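Local coordinates for VP2 (Primate bocaparvovirus 1, PDB 7L0Y), which assembles as 60 copies into the T=1 icosahedral capsid of human bocavirus 1, a shell about 26 nm in diameter, at residues Thr69-Phe74 / Phe200-Ser205; Ser63-Thr68 / Tyr195-Phe200; Gly478-Gly483 / Tyr505-Pro510. One frame throughout, in Å; residues are numbered along the deposited sequence.

Contact 1 (Thr69-Phe74 / Phe200-Ser205)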
ATOM      1  N   THR A  69       0.291  91.752 -58.462  1.00 22.85           N
ATOM      2  CA  THR A  69      -0.314  91.278 -57.232  1.00 22.85           C
ATOM      3  C   THR A  69       0.335  91.974 -56.047  1.00 22.85           C
ATOM      4  O   THR A  69       1.413  92.561 -56.181  1.00 22.85           O
ATOM      5  CB  THR A  69      -0.152  89.764 -57.103  1.00 21.61           C
ATOM      6  OG1 THR A  69       1.223  89.458 -56.889  1.00 21.61           O
ATOM      7  CG2 THR A  69      -0.591  89.082 -58.380  1.00 21.61           C
ATOM      8  N   PRO A  70      -0.309  91.971 -54.882  1.00 21.23           N
ATOM      9  CA  PRO A  70       0.365  92.437 -53.665  1.00 21.23           C
ATOM     10  C   PRO A  70       1.503  91.541 -53.208  1.00 21.23           C
ATOM     11  O   PRO A  70       2.252  91.938 -52.314  1.00 21.23           O
ATOM     12  CB  PRO A  70      -0.769  92.471 -52.639  1.00 20.73           C
ATOM     13  CG  PRO A  70      -1.749  91.493 -53.145  1.00 20.73           C
ATOM     14  CD  PRO A  70      -1.706  91.597 -54.623  1.00 20.73           C
ATOM     15  N   TRP A  71       1.630  90.346 -53.759  1.00 18.63           N
ATOM     16  CA  TRP A  71       2.569  89.326 -53.330  1.00 18.63           C
ATOM     17  C   TRP A  71       3.975  89.533 -53.892  1.00 18.63           C
ATOM     18  O   TRP A  71       4.184  90.157 -54.930  1.00 18.63           O
ATOM     19  CB  TRP A  71       2.056  87.961 -53.753  1.00 14.35           C
ATOM     20  CG  TRP A  71       0.852  87.546 -53.021  1.00 14.35           C
ATOM     21  CD1 TRP A  71      -0.433  87.835 -53.336  1.00 14.35           C
ATOM     22  CD2 TRP A  71       0.808  86.721 -51.867  1.00 14.35           C
ATOM     23  NE1 TRP A  71      -1.277  87.266 -52.433  1.00 14.35           N
ATOM     24  CE2 TRP A  71      -0.540  86.563 -51.523  1.00 14.35           C
ATOM     25  CE3 TRP A  71       1.778  86.102 -51.088  1.00 14.35           C
ATOM     26  CZ2 TRP A  71      -0.942  85.815 -50.436  1.00 14.35           C
ATOM     27  CZ3 TRP A  71       1.378  85.369 -50.009  1.00 14.35           C
ATOM     28  CH2 TRP A  71       0.034  85.233 -49.686  1.00 14.35           C
ATOM     29  N   THR A  72       4.944  88.972 -53.176  1.00 17.34           N
ATOM     30  CA  THR A  72       6.312  88.804 -53.637  1.00 17.34           C
ATOM     31  C   THR A  72       6.675  87.336 -53.499  1.00 17.34           C
ATOM     32  O   THR A  72       5.960  86.559 -52.871  1.00 17.34           O
ATOM     33  CB  THR A  72       7.316  89.658 -52.851  1.00 19.01           C
ATOM     34  OG1 THR A  72       7.227  89.358 -51.456  1.00 19.01           O
ATOM     35  CG2 THR A  72       7.072  91.123 -53.058  1.00 19.01           C
ATOM     36  N   TYR A  73       7.787  86.949 -54.106  1.00 18.37           N
ATOM     37  CA  TYR A  73       8.133  85.540 -54.168  1.00 18.37           C
ATOM     38  C   TYR A  73       9.638  85.357 -54.077  1.00 18.37           C
ATOM     39  O   TYR A  73      10.417  86.266 -54.353  1.00 18.37           O
ATOM     40  CB  TYR A  73       7.596  84.904 -55.452  1.00 21.80           C
ATOM     41  CG  TYR A  73       8.197  85.484 -56.699  1.00 21.80           C
ATOM     42  CD1 TYR A  73       9.293  84.893 -57.300  1.00 21.80           C
ATOM     43  CD2 TYR A  73       7.688  86.640 -57.258  1.00 21.80           C
ATOM     44  CE1 TYR A  73       9.845  85.421 -58.418  1.00 21.80           C
ATOM     45  CE2 TYR A  73       8.239  87.177 -58.377  1.00 21.80           C
ATOM     46  CZ  TYR A  73       9.315  86.567 -58.956  1.00 21.80           C
ATOM     47  OH  TYR A  73       9.868  87.104 -60.087  1.00 21.80           O
ATOM     48  N   PHE A  74      10.027  84.152 -53.680  1.00 18.48           N
ATOM     49  CA  PHE A  74      11.411  83.709 -53.658  1.00 18.48           C
ATOM     50  C   PHE A  74      11.746  82.983 -54.950  1.00 18.48           C
ATOM     51  O   PHE A  74      10.993  82.117 -55.399  1.00 18.48           O
ATOM     52  CB  PHE A  74      11.672  82.785 -52.470  1.00 15.57           C
ATOM     53  CG  PHE A  74      11.571  83.458 -51.148  1.00 15.57           C
ATOM     54  CD1 PHE A  74      12.660  84.093 -50.604  1.00 15.57           C
ATOM     55  CD2 PHE A  74      10.388  83.467 -50.447  1.00 15.57           C
ATOM     56  CE1 PHE A  74      12.570  84.739 -49.400  1.00 15.57           C
ATOM     57  CE2 PHE A  74      10.302  84.100 -49.231  1.00 15.57           C
ATOM     58  CZ  PHE A  74      11.395  84.732 -48.706  1.00 15.57           C
ATOM     59  N   PHE A 200      -6.323  85.177 -61.059  1.00 20.54           N
ATOM     60  CA  PHE A 200      -5.781  84.384 -59.977  1.00 20.54           C
ATOM     61  C   PHE A 200      -5.513  85.262 -58.774  1.00 20.54           C
ATOM     62  O   PHE A 200      -4.889  86.318 -58.880  1.00 20.54           O
ATOM     63  CB  PHE A 200      -4.512  83.672 -60.402  1.00 20.59           C
ATOM     64  CG  PHE A 200      -4.730  82.670 -61.472  1.00 20.59           C
ATOM     65  CD1 PHE A 200      -5.148  81.395 -61.162  1.00 20.59           C
ATOM     66  CD2 PHE A 200      -4.534  83.002 -62.793  1.00 20.59           C
ATOM     67  CE1 PHE A 200      -5.355  80.475 -62.140  1.00 20.59           C
ATOM     68  CE2 PHE A 200      -4.741  82.081 -63.777  1.00 20.59           C
ATOM     69  CZ  PHE A 200      -5.151  80.815 -63.452  1.00 20.59           C
ATOM     70  N   LEU A 201      -6.011  84.812 -57.645  1.00 18.77           N
ATOM     71  CA  LEU A 201      -5.814  85.427 -56.352  1.00 18.77           C
ATOM     72  C   LEU A 201      -5.098  84.410 -55.497  1.00 18.77           C
ATOM     73  O   LEU A 201      -5.537  83.265 -55.407  1.00 18.77           O
ATOM     74  CB  LEU A 201      -7.146  85.778 -55.718  1.00 17.99           C
ATOM     75  CG  LEU A 201      -7.960  86.773 -56.512  1.00 17.99           C
ATOM     76  CD1 LEU A 201      -9.370  86.862 -55.981  1.00 17.99           C
ATOM     77  CD2 LEU A 201      -7.264  88.072 -56.356  1.00 17.99           C
ATOM     78  N   LEU A 202      -4.001  84.809 -54.872  1.00 16.02           N
ATOM     79  CA  LEU A 202      -3.332  83.837 -54.031  1.00 16.02           C
ATOM     80  C   LEU A 202      -4.136  83.548 -52.774  1.00 16.02           C
ATOM     81  O   LEU A 202      -3.958  82.490 -52.171  1.00 16.02           O
ATOM     82  CB  LEU A 202      -1.923  84.308 -53.680  1.00 15.76           C
ATOM     83  CG  LEU A 202      -0.848  84.231 -54.772  1.00 15.76           C
ATOM     84  CD1 LEU A 202      -0.937  82.912 -55.487  1.00 15.76           C
ATOM     85  CD2 LEU A 202      -1.025  85.331 -55.785  1.00 15.76           C
ATOM     86  N   GLU A 203      -5.036  84.451 -52.391  1.00 16.25           N
ATOM     87  CA  GLU A 203      -5.918  84.334 -51.234  1.00 16.25           C
ATOM     88  C   GLU A 203      -6.909  83.203 -51.361  1.00 16.25           C
ATOM     89  O   GLU A 203      -7.560  82.845 -50.382  1.00 16.25           O
ATOM     90  CB  GLU A 203      -6.659  85.653 -51.034  1.00 17.89           C
ATOM     91  CG  GLU A 203      -5.769  86.795 -50.575  1.00 17.89           C
ATOM     92  CD  GLU A 203      -4.913  87.375 -51.683  1.00 17.89           C
ATOM     93  OE1 GLU A 203      -4.953  86.856 -52.811  1.00 17.89           O
ATOM     94  OE2 GLU A 203      -4.186  88.351 -51.425  1.00 17.89           O
ATOM     95  N   ASN A 204      -7.026  82.640 -52.548  1.00 16.32           N
ATOM     96  CA  ASN A 204      -7.901  81.527 -52.854  1.00 16.32           C
ATOM     97  C   ASN A 204      -7.387  80.210 -52.290  1.00 16.32           C
ATOM     98  O   ASN A 204      -8.018  79.176 -52.502  1.00 16.32           O
ATOM     99  CB  ASN A 204      -8.053  81.450 -54.373  1.00 20.79           C
ATOM    100  CG  ASN A 204      -9.283  80.714 -54.802  1.00 20.79           C
ATOM    101  OD1 ASN A 204     -10.300  80.730 -54.114  1.00 20.79           O
ATOM    102  ND2 ASN A 204      -9.210  80.074 -55.955  1.00 20.79           N
ATOM    103  N   SER A 205      -6.231  80.204 -51.644  1.00 14.86           N
ATOM    104  CA  SER A 205      -5.660  79.003 -51.058  1.00 14.86           C
ATOM    105  C   SER A 205      -5.336  79.245 -49.586  1.00 14.86           C
ATOM    106  O   SER A 205      -5.598  80.314 -49.038  1.00 14.86           O
ATOM    107  CB  SER A 205      -4.429  78.557 -51.851  1.00 17.37           C
ATOM    108  OG  SER A 205      -3.404  79.531 -51.817  1.00 17.37           O
TER
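At the corner where strand 65-69 gives way to strand 71-74 of the parvovirus capsid protein, the indole of Trp-71 packs on Leu-202 and bonds to Glu-203, both in the 3-10 segment 202-204. Leu-202 lies over one face of the ring: its CB sits 3.6 Å from the centroid of the five-membered ring, a CH-pi contact offset toward the rim, while CD2 reaches CD1 of Trp-71 at 3.6 Å. At the edge, somewhat tilted from the ring plane, Trp-71 NE1 donates to Glu-203 OE2 over 3.3 Å. This bond is bent, at 146°, and it meets the oxygen from above the carboxylate plane, not within it. Glu-203 gets there by folding at chi2 (76°), which brings its end back to the indole; its other oxygen, OE1, is bonded to the hydroxyl of Tyr-49, so both carboxylate oxygens have partners in a buried setting. On the strand side, Thr-69 OG1 accepts from the backbone N of Trp-71, an ST turn that spans the corner at Pro-70. Strand 71-74 pairs with strands 161-169 and 424-429, and Lys-428 of the latter makes a cation-pi contact with Trp-71, while Phe-135 of strand 132-137 packs on Leu-202.

Contact 2 (Ser63-Thr68 / Tyr195-Phe200)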
ATOM      1  N   SER A  63       2.355  94.728 -77.282  1.00 65.52           N
ATOM      2  CA  SER A  63       1.125  94.761 -76.503  1.00 65.52           C
ATOM      3  C   SER A  63       1.187  93.690 -75.421  1.00 65.52           C
ATOM      4  O   SER A  63       1.083  92.495 -75.716  1.00 65.52           O
ATOM      5  CB  SER A  63      -0.095  94.545 -77.398  1.00 66.61           C
ATOM      6  OG  SER A  63      -1.294  94.649 -76.656  1.00 66.61           O
ATOM      7  N   GLN A  64       1.341  94.123 -74.174  1.00 55.80           N
ATOM      8  CA  GLN A  64       1.304  93.221 -73.038  1.00 55.80           C
ATOM      9  C   GLN A  64       0.134  93.587 -72.148  1.00 55.80           C
ATOM     10  O   GLN A  64      -0.295  94.740 -72.082  1.00 55.80           O
ATOM     11  CB  GLN A  64       2.594  93.251 -72.210  1.00 56.40           C
ATOM     12  CG  GLN A  64       3.781  92.592 -72.866  1.00 56.40           C
ATOM     13  CD  GLN A  64       3.562  91.117 -73.071  1.00 56.40           C
ATOM     14  OE1 GLN A  64       2.970  90.460 -72.229  1.00 56.40           O
ATOM     15  NE2 GLN A  64       4.034  90.589 -74.191  1.00 56.40           N
ATOM     16  N   ARG A  65      -0.375  92.577 -71.465  1.00 47.72           N
ATOM     17  CA  ARG A  65      -1.385  92.768 -70.445  1.00 47.72           C
ATOM     18  C   ARG A  65      -0.944  91.963 -69.241  1.00 47.72           C
ATOM     19  O   ARG A  65      -0.739  90.754 -69.346  1.00 47.72           O
ATOM     20  CB  ARG A  65      -2.753  92.301 -70.916  1.00 50.58           C
ATOM     21  CG  ARG A  65      -3.882  92.681 -70.006  1.00 50.58           C
ATOM     22  CD  ARG A  65      -5.121  92.008 -70.496  1.00 50.58           C
ATOM     23  NE  ARG A  65      -6.304  92.381 -69.742  1.00 50.58           N
ATOM     24  CZ  ARG A  65      -7.139  93.325 -70.132  1.00 50.58           C
ATOM     25  NH1 ARG A  65      -6.918  93.929 -71.286  1.00 50.58           N
ATOM     26  NH2 ARG A  65      -8.202  93.627 -69.400  1.00 50.58           N
ATOM     27  N   CYS A  66      -0.772  92.628 -68.113  1.00 38.99           N
ATOM     28  CA  CYS A  66      -0.312  91.939 -66.926  1.00 38.99           C
ATOM     29  C   CYS A  66      -1.210  92.301 -65.766  1.00 38.99           C
ATOM     30  O   CYS A  66      -1.730  93.410 -65.683  1.00 38.99           O
ATOM     31  CB  CYS A  66       1.130  92.295 -66.575  1.00 44.84           C
ATOM     32  SG  CYS A  66       1.408  94.065 -66.375  1.00 44.84           S
ATOM     33  N   VAL A  67      -1.384  91.349 -64.874  1.00 32.27           N
ATOM     34  CA  VAL A  67      -1.967  91.594 -63.571  1.00 32.27           C
ATOM     35  C   VAL A  67      -0.864  91.494 -62.534  1.00 32.27           C
ATOM     36  O   VAL A  67      -0.154  90.485 -62.456  1.00 32.27           O
ATOM     37  CB  VAL A  67      -3.134  90.639 -63.295  1.00 31.81           C
ATOM     38  CG1 VAL A  67      -2.813  89.335 -63.851  1.00 31.81           C
ATOM     39  CG2 VAL A  67      -3.356  90.495 -61.801  1.00 31.81           C
ATOM     40  N   THR A  68      -0.700  92.559 -61.767  1.00 27.02           N
ATOM     41  CA  THR A  68       0.276  92.626 -60.699  1.00 27.02           C
ATOM     42  C   THR A  68      -0.416  92.385 -59.369  1.00 27.02           C
ATOM     43  O   THR A  68      -1.572  92.761 -59.178  1.00 27.02           O
ATOM     44  CB  THR A  68       0.989  93.977 -60.696  1.00 29.75           C
ATOM     45  OG1 THR A  68       0.020  95.025 -60.624  1.00 29.75           O
ATOM     46  CG2 THR A  68       1.805  94.147 -61.951  1.00 29.75           C
ATOM     47  N   TYR A 195     -13.489  87.156 -72.258  1.00 36.82           N
ATOM     48  CA  TYR A 195     -14.472  86.650 -71.310  1.00 36.82           C
ATOM     49  C   TYR A 195     -13.920  85.493 -70.499  1.00 36.82           C
ATOM     50  O   TYR A 195     -14.264  85.329 -69.328  1.00 36.82           O
ATOM     51  CB  TYR A 195     -15.741  86.219 -72.032  1.00 39.67           C
ATOM     52  CG  TYR A 195     -16.463  87.345 -72.700  1.00 39.67           C
ATOM     53  CD1 TYR A 195     -16.457  88.609 -72.147  1.00 39.67           C
ATOM     54  CD2 TYR A 195     -17.177  87.142 -73.867  1.00 39.67           C
ATOM     55  CE1 TYR A 195     -17.113  89.640 -72.746  1.00 39.67           C
ATOM     56  CE2 TYR A 195     -17.843  88.176 -74.473  1.00 39.67           C
ATOM     57  CZ  TYR A 195     -17.808  89.424 -73.905  1.00 39.67           C
ATOM     58  OH  TYR A 195     -18.471  90.466 -74.497  1.00 39.67           O
ATOM     59  N   GLN A 196     -13.100  84.656 -71.111  1.00 35.63           N
ATOM     60  CA  GLN A 196     -12.522  83.512 -70.431  1.00 35.63           C
ATOM     61  C   GLN A 196     -11.109  83.763 -69.931  1.00 35.63           C
ATOM     62  O   GLN A 196     -10.450  82.826 -69.478  1.00 35.63           O
ATOM     63  CB  GLN A 196     -12.601  82.288 -71.336  1.00 35.38           C
ATOM     64  CG  GLN A 196     -12.030  82.499 -72.682  1.00 35.38           C
ATOM     65  CD  GLN A 196     -12.306  81.343 -73.597  1.00 35.38           C
ATOM     66  OE1 GLN A 196     -13.119  80.485 -73.291  1.00 35.38           O
ATOM     67  NE2 GLN A 196     -11.666  81.340 -74.755  1.00 35.38           N
ATOM     68  N   MET A 197     -10.621  84.987 -70.028  1.00 32.13           N
ATOM     69  CA  MET A 197      -9.332  85.319 -69.442  1.00 32.13           C
ATOM     70  C   MET A 197      -9.346  85.051 -67.942  1.00 32.13           C
ATOM     71  O   MET A 197     -10.188  85.605 -67.226  1.00 32.13           O
ATOM     72  CB  MET A 197      -8.982  86.776 -69.707  1.00 39.41           C
ATOM     73  CG  MET A 197      -7.756  87.237 -68.971  1.00 39.41           C
ATOM     74  SD  MET A 197      -7.253  88.905 -69.410  1.00 39.41           S
ATOM     75  CE  MET A 197      -8.564  89.874 -68.707  1.00 39.41           C
ATOM     76  N   PRO A 198      -8.441  84.229 -67.433  1.00 26.19           N
ATOM     77  CA  PRO A 198      -8.486  83.862 -66.021  1.00 26.19           C
ATOM     78  C   PRO A 198      -7.998  84.978 -65.119  1.00 26.19           C
ATOM     79  O   PRO A 198      -7.337  85.928 -65.536  1.00 26.19           O
ATOM     80  CB  PRO A 198      -7.548  82.656 -65.952  1.00 27.26           C
ATOM     81  CG  PRO A 198      -6.603  82.897 -67.009  1.00 27.26           C
ATOM     82  CD  PRO A 198      -7.339  83.552 -68.125  1.00 27.26           C
ATOM     83  N   PHE A 199      -8.336  84.840 -63.852  1.00 21.32           N
ATOM     84  CA  PHE A 199      -7.854  85.740 -62.827  1.00 21.32           C
ATOM     85  C   PHE A 199      -7.499  84.923 -61.604  1.00 21.32           C
ATOM     86  O   PHE A 199      -8.261  84.051 -61.192  1.00 21.32           O
ATOM     87  CB  PHE A 199      -8.881  86.825 -62.523  1.00 23.94           C
ATOM     88  CG  PHE A 199      -8.511  87.684 -61.378  1.00 23.94           C
ATOM     89  CD1 PHE A 199      -7.291  88.316 -61.354  1.00 23.94           C
ATOM     90  CD2 PHE A 199      -9.421  87.965 -60.389  1.00 23.94           C
ATOM     91  CE1 PHE A 199      -6.945  89.114 -60.306  1.00 23.94           C
ATOM     92  CE2 PHE A 199      -9.089  88.785 -59.354  1.00 23.94           C
ATOM     93  CZ  PHE A 199      -7.848  89.364 -59.316  1.00 23.94           C
ATOM     94  N   PHE A 200      -6.323  85.177 -61.059  1.00 20.54           N
ATOM     95  CA  PHE A 200      -5.781  84.384 -59.977  1.00 20.54           C
ATOM     96  C   PHE A 200      -5.513  85.262 -58.774  1.00 20.54           C
ATOM     97  O   PHE A 200      -4.889  86.318 -58.880  1.00 20.54           O
ATOM     98  CB  PHE A 200      -4.512  83.672 -60.402  1.00 20.59           C
ATOM     99  CG  PHE A 200      -4.730  82.670 -61.472  1.00 20.59           C
ATOM    100  CD1 PHE A 200      -5.148  81.395 -61.162  1.00 20.59           C
ATOM    101  CD2 PHE A 200      -4.534  83.002 -62.793  1.00 20.59           C
ATOM    102  CE1 PHE A 200      -5.355  80.475 -62.140  1.00 20.59           C
ATOM    103  CE2 PHE A 200      -4.741  82.081 -63.777  1.00 20.59           C
ATOM    104  CZ  PHE A 200      -5.151  80.815 -63.452  1.00 20.59           C
TER
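Met-197 and Arg-65, whose side chains pass at a slant, account for the larger part of this contact, and Val-67 with Phe-199 adds a second, apolar meeting point. Arg-65 runs out straight from its strand, CG anti to the backbone N (chi1 -170°) and the chain extended as far as NE, a reach that carries the guanidinium across to the loop that follows helix 189-195. There the thioether of Met-197 crosses it: the methyl CE comes to 3.5 Å of Arg-65 NE, and Met-197 SD stands 3.6 Å from the same NE. The bend of the methionine at chi3 (69°) turns its methyl to the guanidinium, which it approaches obliquely. Two residues further along each segment, Val-67 CG2 touches the edge of the Phe-199 ring, 4.1 Å from CE1, the two side chains crossing at about a right angle. Val-67 belongs to strand 65-69, which pairs with strands 50-53 and 161-169, and Tyr-169 of the latter packs against both Val-67 and Phe-199. In this parvovirus capsid protein the loop also backs a subunit interface of the icosahedral shell: Asn-467 and Arg-469 of one neighbouring subunit, from its nuclear localization signal, bond to the backbone of Phe-199 and Met-197, and His-492 of another meets the Phe-199 ring. The two segments are thus joined by van der Waals contact alone, the polarisable sulfur and methyl of Met-197 bordering a buried cationic group whose NH2 makes a weak hydrogen bond to the carbonyl of Tyr-487 in the subunit that supplies His-492.

Contact 3 (Gly478-Gly483 / Tyr505-Pro510)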
ATOM      1  N   GLY A 478      42.929  81.765 -65.095  1.00 35.98           N
ATOM      2  CA  GLY A 478      42.136  82.333 -66.170  1.00 35.98           C
ATOM      3  C   GLY A 478      41.324  83.542 -65.747  1.00 35.98           C
ATOM      4  O   GLY A 478      40.619  84.135 -66.567  1.00 35.98           O
ATOM      5  N   MET A 479      41.399  83.916 -64.476  1.00 36.24           N
ATOM      6  CA  MET A 479      40.698  85.088 -63.976  1.00 36.24           C
ATOM      7  C   MET A 479      41.402  86.367 -64.423  1.00 36.24           C
ATOM      8  O   MET A 479      42.519  86.345 -64.942  1.00 36.24           O
ATOM      9  CB  MET A 479      40.576  85.024 -62.457  1.00 34.31           C
ATOM     10  CG  MET A 479      39.894  83.745 -62.015  1.00 34.31           C
ATOM     11  SD  MET A 479      38.255  83.565 -62.733  1.00 34.31           S
ATOM     12  CE  MET A 479      37.867  81.888 -62.271  1.00 34.31           C
ATOM     13  N   SER A 480      40.701  87.488 -64.280  1.00 39.81           N
ATOM     14  CA  SER A 480      41.214  88.786 -64.687  1.00 39.81           C
ATOM     15  C   SER A 480      41.133  89.777 -63.532  1.00 39.81           C
ATOM     16  O   SER A 480      40.478  89.533 -62.519  1.00 39.81           O
ATOM     17  CB  SER A 480      40.453  89.334 -65.897  1.00 43.24           C
ATOM     18  OG  SER A 480      39.100  89.582 -65.578  1.00 43.24           O
ATOM     19  N   LEU A 481      41.835  90.895 -63.692  1.00 44.90           N
ATOM     20  CA  LEU A 481      41.819  91.965 -62.702  1.00 44.90           C
ATOM     21  C   LEU A 481      40.713  92.964 -63.014  1.00 44.90           C
ATOM     22  O   LEU A 481      40.403  93.225 -64.178  1.00 44.90           O
ATOM     23  CB  LEU A 481      43.162  92.694 -62.640  1.00 45.16           C
ATOM     24  CG  LEU A 481      44.458  91.994 -62.224  1.00 45.16           C
ATOM     25  CD1 LEU A 481      44.855  90.975 -63.243  1.00 45.16           C
ATOM     26  CD2 LEU A 481      45.573  92.989 -62.138  1.00 45.16           C
ATOM     27  N   GLY A 482      40.118  93.523 -61.965  1.00 46.20           N
ATOM     28  CA  GLY A 482      39.028  94.466 -62.123  1.00 46.20           C
ATOM     29  C   GLY A 482      38.912  95.369 -60.916  1.00 46.20           C
ATOM     30  O   GLY A 482      39.769  95.378 -60.031  1.00 46.20           O
ATOM     31  N   GLY A 483      37.835  96.142 -60.900  1.00 48.87           N
ATOM     32  CA  GLY A 483      37.621  97.120 -59.854  1.00 48.87           C
ATOM     33  C   GLY A 483      38.349  98.415 -60.128  1.00 48.87           C
ATOM     34  O   GLY A 483      38.956  98.619 -61.183  1.00 48.87           O
ATOM     35  N   TYR A 505      33.325  84.170 -70.427  1.00 39.30           N
ATOM     36  CA  TYR A 505      32.517  82.971 -70.271  1.00 39.30           C
ATOM     37  C   TYR A 505      33.282  81.878 -69.540  1.00 39.30           C
ATOM     38  O   TYR A 505      32.694  81.099 -68.784  1.00 39.30           O
ATOM     39  CB  TYR A 505      32.061  82.502 -71.650  1.00 40.90           C
ATOM     40  CG  TYR A 505      31.298  81.213 -71.668  1.00 40.90           C
ATOM     41  CD1 TYR A 505      29.990  81.160 -71.237  1.00 40.90           C
ATOM     42  CD2 TYR A 505      31.877  80.057 -72.145  1.00 40.90           C
ATOM     43  CE1 TYR A 505      29.289  79.994 -71.263  1.00 40.90           C
ATOM     44  CE2 TYR A 505      31.184  78.886 -72.175  1.00 40.90           C
ATOM     45  CZ  TYR A 505      29.889  78.856 -71.734  1.00 40.90           C
ATOM     46  OH  TYR A 505      29.186  77.677 -71.762  1.00 40.90           O
ATOM     47  N   ASP A 506      34.596  81.811 -69.743  1.00 38.05           N
ATOM     48  CA  ASP A 506      35.384  80.780 -69.083  1.00 38.05           C
ATOM     49  C   ASP A 506      35.580  81.079 -67.607  1.00 38.05           C
ATOM     50  O   ASP A 506      35.744  80.154 -66.806  1.00 38.05           O
ATOM     51  CB  ASP A 506      36.730  80.617 -69.779  1.00 44.09           C
ATOM     52  CG  ASP A 506      36.612  79.917 -71.113  1.00 44.09           C
ATOM     53  OD1 ASP A 506      35.570  79.274 -71.355  1.00 44.09           O
ATOM     54  OD2 ASP A 506      37.557  80.005 -71.923  1.00 44.09           O
ATOM     55  N   GLN A 507      35.571  82.354 -67.226  1.00 35.52           N
ATOM     56  CA  GLN A 507      35.648  82.687 -65.811  1.00 35.52           C
ATOM     57  C   GLN A 507      34.394  82.246 -65.077  1.00 35.52           C
ATOM     58  O   GLN A 507      34.417  82.066 -63.856  1.00 35.52           O
ATOM     59  CB  GLN A 507      35.874  84.181 -65.640  1.00 37.09           C
ATOM     60  CG  GLN A 507      37.200  84.636 -66.171  1.00 37.09           C
ATOM     61  CD  GLN A 507      37.358  86.125 -66.118  1.00 37.09           C
ATOM     62  OE1 GLN A 507      36.382  86.861 -66.052  1.00 37.09           O
ATOM     63  NE2 GLN A 507      38.590  86.583 -66.177  1.00 37.09           N
ATOM     64  N   CYS A 508      33.297  82.061 -65.803  1.00 29.50           N
ATOM     65  CA  CYS A 508      32.097  81.484 -65.226  1.00 29.50           C
ATOM     66  C   CYS A 508      32.195  79.979 -65.061  1.00 29.50           C
ATOM     67  O   CYS A 508      31.300  79.384 -64.455  1.00 29.50           O
ATOM     68  CB  CYS A 508      30.894  81.843 -66.086  1.00 32.97           C
ATOM     69  SG  CYS A 508      30.514  83.593 -66.120  1.00 32.97           S
ATOM     70  N   MET A 509      33.257  79.359 -65.570  1.00 25.56           N
ATOM     71  CA  MET A 509      33.556  77.946 -65.397  1.00 25.56           C
ATOM     72  C   MET A 509      32.426  77.072 -65.921  1.00 25.56           C
ATOM     73  O   MET A 509      31.710  76.441 -65.137  1.00 25.56           O
ATOM     74  CB  MET A 509      33.828  77.653 -63.928  1.00 24.82           C
ATOM     75  CG  MET A 509      35.065  78.325 -63.406  1.00 24.82           C
ATOM     76  SD  MET A 509      35.285  78.068 -61.647  1.00 24.82           S
ATOM     77  CE  MET A 509      34.070  79.212 -60.997  1.00 24.82           C
ATOM     78  N   PRO A 510      32.235  77.007 -67.235  1.00 25.14           N
ATOM     79  CA  PRO A 510      31.189  76.145 -67.783  1.00 25.14           C
ATOM     80  C   PRO A 510      31.522  74.675 -67.595  1.00 25.14           C
ATOM     81  O   PRO A 510      32.647  74.298 -67.277  1.00 25.14           O
ATOM     82  CB  PRO A 510      31.166  76.526 -69.262  1.00 26.84           C
ATOM     83  CG  PRO A 510      32.527  77.003 -69.524  1.00 26.84           C
ATOM     84  CD  PRO A 510      32.980  77.698 -68.296  1.00 26.84           C
TER
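The amide nitrogen of Gln-507 is held by two acceptors of the facing loop. Gln-507 NE2 donates to Ser-480 OG at 3.1 Å and to the carbonyl O of Gly-478 at 3.2 Å, and both bonds are nearly straight, at 164°. Each acceptor lies close to the plane of the amide, and the Gly-478 carbonyl is met in its own plane, on a lone pair, so the pair of bonds fixes the rotation of the amide. The other end is fixed as well: Gln-507 OE1 accepts from the backbone N of Thr-503 and of Ser-504, which settles which end of the amide faces Ser-480. With CD anti to CA (chi2 174°), the Gln-507 side chain reaches out to the 478-483 segment. Both segments belong to the long loop region between strands 446-462 and 516-517 of the parvovirus capsid protein, and Gln-507 sits within a type I beta turn from Asp-506 to Met-509. Next to the amide, the Met-479 and Gln-507 side chains run antiparallel past one another, with SD of Met-479 3.8 Å from CG of Gln-507. The methyl CE of Met-479 is also 3.8 Å from the backbone O of Gln-507, an oxygen that accepts from the hydroxyl of Tyr-491 as well. Met-479 also packs against Tyr-195 of one neighbouring subunit and Pro-470 of another.

From the N terminus, the chain enters contact 2 at residues 63-68 and runs into contact 1 at 69-74, turning its corner at Pro-70. It returns more than 120 residues later, passing helix 189-195 to close contact 2 at 195-200 and then contact 1 at 200-205. The two loops cross; the centres of contacts 1 and 2 are 14 Å apart, with Phe-200 common to both; together they bind the loop before strand 208-210 to consecutive strands 65-69 and 71-74. Contact 3 follows in series and joins two parts of the long region between strands 446-462 and 516-517, closing a much shorter loop. It lies across the chain's centre, about 22 Å from contact 1 between nearest atoms.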